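Local coordinates for protein exonuclease mut-7 homolog (Aedes aegypti, PDB 7JW2) that probably acts as a magnesium-dependent 3'-5' exoribonuclease that trims the 3' ends of Argonaute-bound microRNAs, this chain being its exonuclease domain, at residues L25-F36 with N82-S93; A121-H131 with E212-D220. All coordinates share one frame; numbering follows the deposited sequence.

Followed from the N terminus, the chain runs through helix 18-28 into strand 33-40, passes through strands 50-56 and 61-65 and helix 73-84, and returns along strand 90-93. Contact 1 closes this first loop, pairing strands 33-40 and 90-93 in parallel and joining the ends of the helices that precede them. Contact 2 opens only at strand 122-124 and closes when helix 210-217 returns after a wholly non-strand excursion of helices and loops. The two loops are therefore in series, neither nested nor crossed. They meet in the sheet, where strand 122-124 is the neighbour of strand 90-93 and Leu-123 N lies 2.8 Å from Lys-91 O, a probable hydrogen bond.

Contact 1: L25-F36 with N82-S93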
loop_
_atom_site.group_PDB
_atom_site.type_symbol
_atom_site.label_atom_id
_atom_site.label_comp_id
_atom_site.label_asym_id
_atom_site.label_seq_id
_atom_site.Cartn_x
_atom_site.Cartn_y
_atom_site.Cartn_z
ATOM N N LEU A 25 3.665 3.341 1.859
ATOM C CA LEU A 25 2.464 3.486 2.677
ATOM C C LEU A 25 2.427 2.434 3.775
ATOM O O LEU A 25 2.008 2.712 4.902
ATOM C CB LEU A 25 1.208 3.390 1.808
ATOM C CG LEU A 25 -0.077 3.914 2.460
ATOM C CD1 LEU A 25 0.104 5.400 2.792
ATOM C CD2 LEU A 25 -1.276 3.733 1.541
ATOM N N SER A 26 2.877 1.219 3.469
ATOM C CA SER A 26 2.912 0.157 4.468
ATOM C C SER A 26 3.742 0.558 5.681
ATOM O O SER A 26 3.346 0.299 6.826
ATOM C CB SER A 26 3.471 -1.118 3.838
ATOM O OG SER A 26 3.662 -2.121 4.816
ATOM N N ASP A 27 4.896 1.188 5.452
ATOM C CA ASP A 27 5.730 1.664 6.552
ATOM C C ASP A 27 5.075 2.849 7.253
ATOM O O ASP A 27 4.907 2.846 8.481
ATOM C CB ASP A 27 7.114 2.036 6.008
ATOM C CG ASP A 27 8.032 2.650 7.058
ATOM O OD1 ASP A 27 7.766 2.508 8.271
ATOM O OD2 ASP A 27 9.043 3.271 6.663
ATOM N N LEU A 28 4.657 3.856 6.487
ATOM C CA LEU A 28 4.240 5.119 7.089
ATOM C C LEU A 28 2.943 4.998 7.873
ATOM O O LEU A 28 2.755 5.729 8.858
ATOM C CB LEU A 28 4.082 6.199 6.023
ATOM C CG LEU A 28 5.369 6.561 5.306
ATOM C CD1 LEU A 28 5.106 7.703 4.335
ATOM C CD2 LEU A 28 6.468 6.956 6.282
ATOM N N CYS A 29 2.032 4.113 7.458
ATOM C CA CYS A 29 0.756 4.035 8.157
ATOM C C CYS A 29 0.894 3.523 9.585
ATOM O O CYS A 29 -0.065 3.647 10.350
ATOM C CB CYS A 29 -0.235 3.172 7.377
ATOM S SG CYS A 29 0.047 1.409 7.490
ATOM N N ARG A 30 2.047 2.979 9.978
ATOM C CA ARG A 30 2.244 2.572 11.370
ATOM C C ARG A 30 3.162 3.491 12.154
ATOM O O ARG A 30 3.417 3.231 13.332
ATOM C CB ARG A 30 2.795 1.152 11.442
ATOM C CG ARG A 30 1.892 0.148 10.783
ATOM C CD ARG A 30 0.491 0.080 11.411
ATOM N NE ARG A 30 0.480 -0.122 12.859
ATOM C CZ ARG A 30 0.501 -1.315 13.448
ATOM N NH1 ARG A 30 0.543 -2.419 12.713
ATOM N NH2 ARG A 30 0.475 -1.409 14.770
ATOM N N GLN A 31 3.662 4.554 11.552
ATOM C CA GLN A 31 4.535 5.454 12.275
ATOM C C GLN A 31 3.733 6.414 13.139
ATOM O O GLN A 31 2.571 6.722 12.863
ATOM C CB GLN A 31 5.382 6.268 11.296
ATOM C CG GLN A 31 6.298 5.437 10.418
ATOM C CD GLN A 31 7.577 5.041 11.116
ATOM O OE1 GLN A 31 7.951 5.630 12.141
ATOM N NE2 GLN A 31 8.263 4.044 10.570
ATOM N N SER A 32 4.387 6.909 14.193
ATOM C CA SER A 32 3.794 7.913 15.064
ATOM C C SER A 32 4.337 9.312 14.830
ATOM O O SER A 32 3.735 10.278 15.316
ATOM C CB SER A 32 4.008 7.552 16.539
ATOM O OG SER A 32 3.256 6.399 16.840
ATOM N N MET A 33 5.426 9.447 14.074
ATOM C CA MET A 33 5.994 10.755 13.774
ATOM C C MET A 33 6.643 10.705 12.397
ATOM O O MET A 33 7.460 9.814 12.134
ATOM C CB MET A 33 7.017 11.183 14.833
ATOM C CG MET A 33 7.591 12.562 14.562
ATOM S SD MET A 33 8.554 13.296 15.897
ATOM C CE MET A 33 9.716 11.994 16.168
ATOM N N ILE A 34 6.280 11.669 11.538
ATOM C CA ILE A 34 6.770 11.780 10.165
ATOM C C ILE A 34 7.083 13.247 9.919
ATOM O O ILE A 34 6.392 14.137 10.418
ATOM C CB ILE A 34 5.731 11.300 9.120
ATOM C CG1 ILE A 34 5.256 9.898 9.454
ATOM C CG2 ILE A 34 6.292 11.339 7.679
ATOM C CD1 ILE A 34 6.237 8.884 9.147
ATOM N N ALA A 35 8.113 13.510 9.129
ATOM C CA ALA A 35 8.385 14.864 8.679
ATOM C C ALA A 35 8.124 14.945 7.183
ATOM O O ALA A 35 8.298 13.961 6.467
ATOM C CB ALA A 35 9.825 15.270 9.000
ATOM N N PHE A 36 7.685 16.108 6.711
ATOM C CA PHE A 36 7.447 16.235 5.274
ATOM C C PHE A 36 7.954 17.564 4.741
ATOM O O PHE A 36 8.044 18.574 5.455
ATOM C CB PHE A 36 5.963 16.023 4.893
ATOM C CG PHE A 36 5.030 17.133 5.292
ATOM C CD1 PHE A 36 4.776 18.207 4.454
ATOM C CD2 PHE A 36 4.337 17.048 6.483
ATOM C CE1 PHE A 36 3.884 19.212 4.833
ATOM C CE2 PHE A 36 3.436 18.032 6.868
ATOM C CZ PHE A 36 3.206 19.116 6.045
ATOM N N ASN A 82 -4.238 7.899 5.335
ATOM C CA ASN A 82 -3.494 7.003 6.208
ATOM C C ASN A 82 -2.251 7.639 6.809
ATOM O O ASN A 82 -1.602 7.008 7.660
ATOM C CB ASN A 82 -3.140 5.722 5.460
ATOM C CG ASN A 82 -4.356 4.869 5.207
ATOM O OD1 ASN A 82 -4.899 4.269 6.134
ATOM N ND2 ASN A 82 -4.817 4.830 3.959
ATOM N N VAL A 83 -1.938 8.887 6.442
ATOM C CA VAL A 83 -0.793 9.597 7.008
ATOM C C VAL A 83 -1.185 11.013 7.427
ATOM O O VAL A 83 -1.067 11.375 8.601
ATOM C CB VAL A 83 0.390 9.628 6.018
ATOM C CG1 VAL A 83 1.536 10.485 6.558
ATOM C CG2 VAL A 83 0.873 8.203 5.727
ATOM N N PHE A 84 -1.644 11.839 6.483
ATOM C CA PHE A 84 -1.713 13.269 6.769
ATOM C C PHE A 84 -2.933 13.658 7.592
ATOM O O PHE A 84 -2.814 14.468 8.524
ATOM C CB PHE A 84 -1.665 14.064 5.473
ATOM C CG PHE A 84 -0.291 14.204 4.941
ATOM C CD1 PHE A 84 0.302 13.154 4.259
ATOM C CD2 PHE A 84 0.446 15.351 5.186
ATOM C CE1 PHE A 84 1.594 13.260 3.783
ATOM C CE2 PHE A 84 1.736 15.472 4.714
ATOM C CZ PHE A 84 2.319 14.424 4.012
ATOM N N ASN A 85 -4.102 13.114 7.275
ATOM C CA ASN A 85 -5.338 13.505 7.955
ATOM C C ASN A 85 -5.661 12.604 9.128
ATOM O O ASN A 85 -6.815 12.210 9.333
ATOM C CB ASN A 85 -6.487 13.522 6.952
ATOM C CG ASN A 85 -6.311 14.582 5.894
ATOM O OD1 ASN A 85 -5.636 15.591 6.114
ATOM N ND2 ASN A 85 -6.914 14.361 4.735
ATOM N N ARG A 86 -4.644 12.237 9.892
ATOM C CA ARG A 86 -4.788 11.402 11.073
ATOM C C ARG A 86 -4.321 12.180 12.290
ATOM O O ARG A 86 -3.193 12.684 12.312
ATOM C CB ARG A 86 -3.971 10.129 10.934
ATOM C CG ARG A 86 -4.538 9.141 9.974
ATOM C CD ARG A 86 -3.622 7.960 9.884
ATOM N NE ARG A 86 -3.446 7.307 11.180
ATOM C CZ ARG A 86 -2.599 6.306 11.376
ATOM N NH1 ARG A 86 -1.853 5.875 10.366
ATOM N NH2 ARG A 86 -2.490 5.745 12.574
ATOM N N ASP A 87 -5.173 12.259 13.309
ATOM C CA ASP A 87 -4.791 12.965 14.523
ATOM C C ASP A 87 -3.804 12.181 15.382
ATOM O O ASP A 87 -3.224 12.766 16.304
ATOM C CB ASP A 87 -6.037 13.294 15.351
ATOM C CG ASP A 87 -6.845 14.447 14.770
ATOM O OD1 ASP A 87 -8.039 14.579 15.125
ATOM O OD2 ASP A 87 -6.293 15.224 13.963
ATOM N N ASP A 88 -3.595 10.890 15.111
ATOM C CA ASP A 88 -2.722 10.054 15.928
ATOM C C ASP A 88 -1.321 9.904 15.342
ATOM O O ASP A 88 -0.534 9.095 15.842
ATOM C CB ASP A 88 -3.364 8.669 16.178
ATOM C CG ASP A 88 -3.693 7.911 14.891
ATOM O OD1 ASP A 88 -3.826 8.554 13.832
ATOM O OD2 ASP A 88 -3.834 6.663 14.937
ATOM N N VAL A 89 -0.995 10.647 14.283
ATOM C CA VAL A 89 0.354 10.674 13.721
ATOM C C VAL A 89 0.829 12.120 13.702
ATOM O O VAL A 89 0.177 12.987 13.111
ATOM C CB VAL A 89 0.403 10.069 12.309
ATOM C CG1 VAL A 89 1.844 9.978 11.830
ATOM C CG2 VAL A 89 -0.287 8.717 12.293
ATOM N N LEU A 90 1.931 12.391 14.390
ATOM C CA LEU A 90 2.540 13.720 14.347
ATOM C C LEU A 90 3.265 13.924 13.016
ATOM O O LEU A 90 4.080 13.090 12.626
ATOM C CB LEU A 90 3.516 13.889 15.515
ATOM C CG LEU A 90 4.312 15.194 15.543
ATOM C CD1 LEU A 90 3.396 16.404 15.669
ATOM C CD2 LEU A 90 5.334 15.179 16.668
ATOM N N LYS A 91 2.950 15.015 12.324
ATOM C CA LYS A 91 3.687 15.431 11.131
ATOM C C LYS A 91 4.477 16.689 11.459
ATOM O O LYS A 91 3.925 17.640 12.021
ATOM C CB LYS A 91 2.760 15.708 9.938
ATOM C CG LYS A 91 2.352 14.485 9.102
ATOM C CD LYS A 91 1.283 13.639 9.832
ATOM C CE LYS A 91 0.045 14.459 10.179
ATOM N NZ LYS A 91 -1.081 13.611 10.752
ATOM N N LEU A 92 5.764 16.685 11.134
ATOM C CA LEU A 92 6.609 17.863 11.302
ATOM C C LEU A 92 6.784 18.551 9.960
ATOM O O LEU A 92 6.915 17.884 8.932
ATOM C CB LEU A 92 7.978 17.483 11.852
ATOM C CG LEU A 92 8.009 16.749 13.180
ATOM C CD1 LEU A 92 9.420 16.314 13.492
ATOM C CD2 LEU A 92 7.459 17.633 14.276
ATOM N N SER A 93 6.810 19.880 9.987
ATOM C CA SER A 93 6.881 20.686 8.776
ATOM C C SER A 93 7.490 22.031 9.139
ATOM O O SER A 93 7.671 22.352 10.314
ATOM C CB SER A 93 5.480 20.858 8.185
ATOM O OG SER A 93 4.678 21.586 9.112
HETATM O O HOH W 1 0.390 4.853 13.191
HETATM O O HOH W 2 0.474 6.261 15.490
#
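Ile-34 N and Phe-36 N donate to Leu-90 O and Leu-92 O, while Leu-90 N and Leu-92 N donate to Ser-32 O and Ile-34 O; this alternation defines a parallel ladder. Among polar side chains, Arg-86 NH1 bonds Cys-29 O at 2.9 Å and 167°, and also reaches Asn-82 O. Arg-86 NE and NH2 grip Asp-88 OD1 and OD2 side-on in a salt bridge, and Val-89 CG2 lies 3.5 Å above the guanidinium plane, fixing its rotation. Lys-91 bends so that NZ sits among the carbonyls of Val-83, Phe-84 and Val-89, meeting Phe-84 O from above the carbonyl plane, with Ser-120 O a further hydrogen-bond partner: four acceptors for three protons. Phe-84 sets its edge on one face of Phe-36 (centroids 5.0 Å apart, planes at 64°), and Ser-93 CB makes a CH-pi contact on the opposite face. Met-33 SD lies beside Leu-90 CD2 (3.8 Å) and Leu-28 CB on Val-83 CG2 (3.8 Å). Strand 33-40 lies between strands 50-56 and 90-93 of the RNase H-like sheet, and 122-124 flanks 90-93; helix 179-205 packs on Met-33, Ala-35 and Leu-92, and Tyr-22 of the second subunit on Leu-25 and Asn-82.

Contact 2: A121-H131 with E212-D220; sequences AILDLQLLWRH and EILNALLND
Helix 212-217 passes helix 125-131 at 120° with axes 11.0 Å apart, the backbones drawing nearest in the helices at Leu-128 and Leu-217, whose CA atoms are 7.4 Å apart. No hydrogen bond spans the two segments, and the evidence for cohesion is side-chain contact. Leu-217 is central to it. CG lies anti to the carbonyl carbon (chi1 -70°), which sends the branch toward helix 125-131, and the extended chi2 splits its methyls between two partners: CD1 meets Leu-128 CD1 at 3.7 Å, the side chains crossing at about a right angle, and CD2 approaches His-131 CD2 at 4.0 Å. Ile-213 CG2 reaches another part of that imidazole, 3.8 Å from His-131 ND1. This nitrogen is buried by the contact and has no polar partner in the model. Leu-123, extending from the strand, brings CD2 to 3.8 Å from Leu-214 CD1 and CD1 against Leu-217 CB. Where the second helix ends, Leu-218 lies over the start of the strand: CD2 sits 3.4 Å from Ile-122 O, and CD1 packs on Ala-121, just before it. Tyr-196 of helix 179-205 touches Leu-123, Leu-128 and Leu-214, adding to the apolar cluster, as Ile-199 does at Leu-128. The arrangement joins strand 122-124, one of the two outermost strands of this chain's RNase H-like exonuclease sheet, and the helix that follows it, to the C-terminal helix 210-217.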
loop_
_atom_site.group_PDB
_atom_site.type_symbol
_atom_site.label_atom_id
_atom_site.label_comp_id
_atom_site.label_asym_id
_atom_site.label_seq_id
_atom_site.Cartn_x
_atom_site.Cartn_y
_atom_site.Cartn_z
ATOM N N ALA A 121 -2.795 17.169 13.452
ATOM C CA ALA A 121 -1.528 16.910 14.124
ATOM C C ALA A 121 -0.326 17.279 13.249
ATOM O O ALA A 121 0.729 16.645 13.337
ATOM C CB ALA A 121 -1.440 15.449 14.583
ATOM N N ILE A 122 -0.476 18.293 12.403
ATOM C CA ILE A 122 0.644 18.842 11.643
ATOM C C ILE A 122 1.235 20.002 12.440
ATOM O O ILE A 122 0.568 21.018 12.663
ATOM C CB ILE A 122 0.208 19.299 10.241
ATOM C CG1 ILE A 122 -0.308 18.117 9.405
ATOM C CG2 ILE A 122 1.367 19.981 9.503
ATOM C CD1 ILE A 122 -1.159 18.559 8.219
ATOM N N LEU A 123 2.497 19.866 12.832
ATOM C CA LEU A 123 3.188 20.890 13.605
ATOM C C LEU A 123 4.085 21.721 12.696
ATOM O O LEU A 123 4.997 21.187 12.053
ATOM C CB LEU A 123 4.023 20.267 14.713
ATOM C CG LEU A 123 4.832 21.311 15.495
ATOM C CD1 LEU A 123 3.902 22.212 16.310
ATOM C CD2 LEU A 123 5.851 20.633 16.390
ATOM N N ASP A 124 3.837 23.027 12.670
ATOM C CA ASP A 124 4.734 23.992 12.042
ATOM C C ASP A 124 5.886 24.282 12.998
ATOM O O ASP A 124 5.672 24.846 14.076
ATOM C CB ASP A 124 3.958 25.264 11.720
ATOM C CG ASP A 124 4.801 26.309 11.018
ATOM O OD1 ASP A 124 6.009 26.066 10.773
ATOM O OD2 ASP A 124 4.237 27.374 10.697
ATOM N N LEU A 125 7.111 23.908 12.616
ATOM C CA LEU A 125 8.232 24.139 13.526
ATOM C C LEU A 125 8.546 25.618 13.688
ATOM O O LEU A 125 9.158 25.994 14.695
ATOM C CB LEU A 125 9.481 23.392 13.058
ATOM C CG LEU A 125 9.414 21.875 13.292
ATOM C CD1 LEU A 125 10.570 21.189 12.601
ATOM C CD2 LEU A 125 9.424 21.547 14.779
ATOM N N GLN A 126 8.140 26.461 12.732
ATOM C CA GLN A 126 8.303 27.899 12.931
ATOM C C GLN A 126 7.441 28.405 14.082
ATOM O O GLN A 126 7.840 29.341 14.784
ATOM C CB GLN A 126 7.968 28.651 11.643
ATOM C CG GLN A 126 8.449 30.100 11.641
ATOM C CD GLN A 126 8.383 30.728 10.268
ATOM O OE1 GLN A 126 7.497 30.419 9.476
ATOM N NE2 GLN A 126 9.321 31.631 9.981
ATOM N N LEU A 127 6.272 27.797 14.302
ATOM C CA LEU A 127 5.435 28.167 15.442
ATOM C C LEU A 127 6.049 27.700 16.753
ATOM O O LEU A 127 5.990 28.414 17.763
ATOM C CB LEU A 127 4.034 27.575 15.280
ATOM C CG LEU A 127 3.138 28.153 14.190
ATOM C CD1 LEU A 127 1.820 27.392 14.132
ATOM C CD2 LEU A 127 2.901 29.636 14.429
ATOM N N LEU A 128 6.625 26.497 16.766
ATOM C CA LEU A 128 7.322 26.023 17.953
ATOM C C LEU A 128 8.524 26.908 18.263
ATOM O O LEU A 128 8.772 27.243 19.425
ATOM C CB LEU A 128 7.749 24.568 17.757
ATOM C CG LEU A 128 8.571 23.901 18.861
ATOM C CD1 LEU A 128 7.757 23.720 20.143
ATOM C CD2 LEU A 128 9.122 22.560 18.376
ATOM N N TRP A 129 9.273 27.298 17.229
ATOM C CA TRP A 129 10.377 28.241 17.385
ATOM C C TRP A 129 9.920 29.518 18.075
ATOM O O TRP A 129 10.506 29.941 19.078
ATOM C CB TRP A 129 10.957 28.545 16.003
ATOM C CG TRP A 129 12.249 29.292 15.976
ATOM C CD1 TRP A 129 12.907 29.873 17.026
ATOM C CD2 TRP A 129 13.048 29.527 14.819
ATOM N NE1 TRP A 129 14.073 30.463 16.583
ATOM C CE2 TRP A 129 14.177 30.268 15.230
ATOM C CE3 TRP A 129 12.913 29.192 13.470
ATOM C CZ2 TRP A 129 15.169 30.668 14.337
ATOM C CZ3 TRP A 129 13.899 29.593 12.583
ATOM C CH2 TRP A 129 15.013 30.320 13.024
ATOM N N ARG A 130 8.855 30.133 17.559
ATOM C CA ARG A 130 8.369 31.383 18.136
ATOM C C ARG A 130 7.867 31.187 19.558
ATOM O O ARG A 130 7.988 32.093 20.393
ATOM C CB ARG A 130 7.268 31.970 17.250
ATOM C CG ARG A 130 7.795 32.612 15.970
ATOM C CD ARG A 130 6.710 32.789 14.917
ATOM N NE ARG A 130 5.381 32.915 15.504
ATOM C CZ ARG A 130 4.247 32.794 14.819
ATOM N NH1 ARG A 130 4.279 32.547 13.515
ATOM N NH2 ARG A 130 3.080 32.925 15.437
ATOM N N HIS A 131 7.328 30.005 19.862
ATOM C CA HIS A 131 6.791 29.744 21.192
ATOM C C HIS A 131 7.906 29.620 22.224
ATOM O O HIS A 131 7.836 30.220 23.304
ATOM C CB HIS A 131 5.938 28.475 21.160
ATOM C CG HIS A 131 5.148 28.242 22.410
ATOM N ND1 HIS A 131 5.632 27.505 23.470
ATOM C CD2 HIS A 131 3.907 28.648 22.766
ATOM C CE1 HIS A 131 4.724 27.472 24.430
ATOM N NE2 HIS A 131 3.667 28.155 24.027
ATOM N N GLU A 212 3.230 18.642 26.558
ATOM C CA GLU A 212 2.179 19.590 26.903
ATOM C C GLU A 212 2.187 20.782 25.957
ATOM O O GLU A 212 1.125 21.250 25.523
ATOM C CB GLU A 212 2.356 20.045 28.351
ATOM C CG GLU A 212 1.131 20.643 28.977
ATOM C CD GLU A 212 1.299 20.826 30.471
ATOM O OE1 GLU A 212 2.448 20.738 30.956
ATOM O OE2 GLU A 212 0.282 21.057 31.157
ATOM N N ILE A 213 3.380 21.280 25.621
ATOM C CA ILE A 213 3.513 22.380 24.674
ATOM C C ILE A 213 3.050 21.955 23.284
ATOM O O ILE A 213 2.339 22.695 22.600
ATOM C CB ILE A 213 4.968 22.880 24.679
ATOM C CG1 ILE A 213 5.257 23.619 25.999
ATOM C CG2 ILE A 213 5.226 23.775 23.495
ATOM C CD1 ILE A 213 6.710 23.600 26.410
ATOM N N LEU A 214 3.413 20.745 22.867
ATOM C CA LEU A 214 2.969 20.230 21.573
ATOM C C LEU A 214 1.449 20.250 21.452
ATOM O O LEU A 214 0.902 20.747 20.459
ATOM C CB LEU A 214 3.513 18.818 21.375
ATOM C CG LEU A 214 3.046 18.108 20.110
ATOM C CD1 LEU A 214 3.594 18.845 18.882
ATOM C CD2 LEU A 214 3.519 16.676 20.122
ATOM N N ASN A 215 0.744 19.725 22.463
ATOM C CA ASN A 215 -0.712 19.673 22.379
ATOM C C ASN A 215 -1.316 21.067 22.281
ATOM O O ASN A 215 -2.263 21.288 21.518
ATOM C CB ASN A 215 -1.300 18.933 23.576
ATOM C CG ASN A 215 -2.807 18.800 23.477
ATOM O OD1 ASN A 215 -3.557 19.527 24.132
ATOM N ND2 ASN A 215 -3.261 17.879 22.634
ATOM N N ALA A 216 -0.781 22.027 23.039
ATOM C CA ALA A 216 -1.302 23.387 22.962
ATOM C C ALA A 216 -1.113 23.982 21.572
ATOM O O ALA A 216 -2.012 24.652 21.050
ATOM C CB ALA A 216 -0.632 24.265 24.019
ATOM N N LEU A 217 0.052 23.753 20.953
ATOM C CA LEU A 217 0.305 24.306 19.625
ATOM C C LEU A 217 -0.615 23.693 18.577
ATOM O O LEU A 217 -1.041 24.375 17.638
ATOM C CB LEU A 217 1.767 24.089 19.239
ATOM C CG LEU A 217 2.751 24.942 20.036
ATOM C CD1 LEU A 217 4.180 24.538 19.734
ATOM C CD2 LEU A 217 2.524 26.407 19.724
ATOM N N LEU A 218 -0.929 22.413 18.714
ATOM C CA LEU A 218 -1.780 21.740 17.746
ATOM C C LEU A 218 -3.253 22.078 17.924
ATOM O O LEU A 218 -4.093 21.483 17.240
ATOM C CB LEU A 218 -1.561 20.228 17.830
ATOM C CG LEU A 218 -0.193 19.737 17.318
ATOM C CD1 LEU A 218 -0.025 18.247 17.577
ATOM C CD2 LEU A 218 -0.008 20.048 15.832
ATOM N N ASN A 219 -3.582 23.034 18.806
ATOM C CA ASN A 219 -4.963 23.391 19.102
ATOM C C ASN A 219 -5.255 24.888 19.006
ATOM O O ASN A 219 -6.360 25.311 19.365
ATOM C CB ASN A 219 -5.348 22.896 20.499
ATOM C CG ASN A 219 -5.816 21.465 20.491
ATOM O OD1 ASN A 219 -5.133 20.570 20.989
ATOM N ND2 ASN A 219 -6.988 21.236 19.916
ATOM N N ASP A 220 -4.314 25.703 18.546
ATOM C CA ASP A 220 -4.577 27.137 18.447
ATOM C C ASP A 220 -4.579 27.616 16.997
ATOM O O ASP A 220 -5.028 28.727 16.697
ATOM C CB ASP A 220 -3.554 27.928 19.263
ATOM C CG ASP A 220 -3.632 27.626 20.749
ATOM O OD1 ASP A 220 -4.695 27.154 21.208
ATOM O OD2 ASP A 220 -2.633 27.866 21.464
#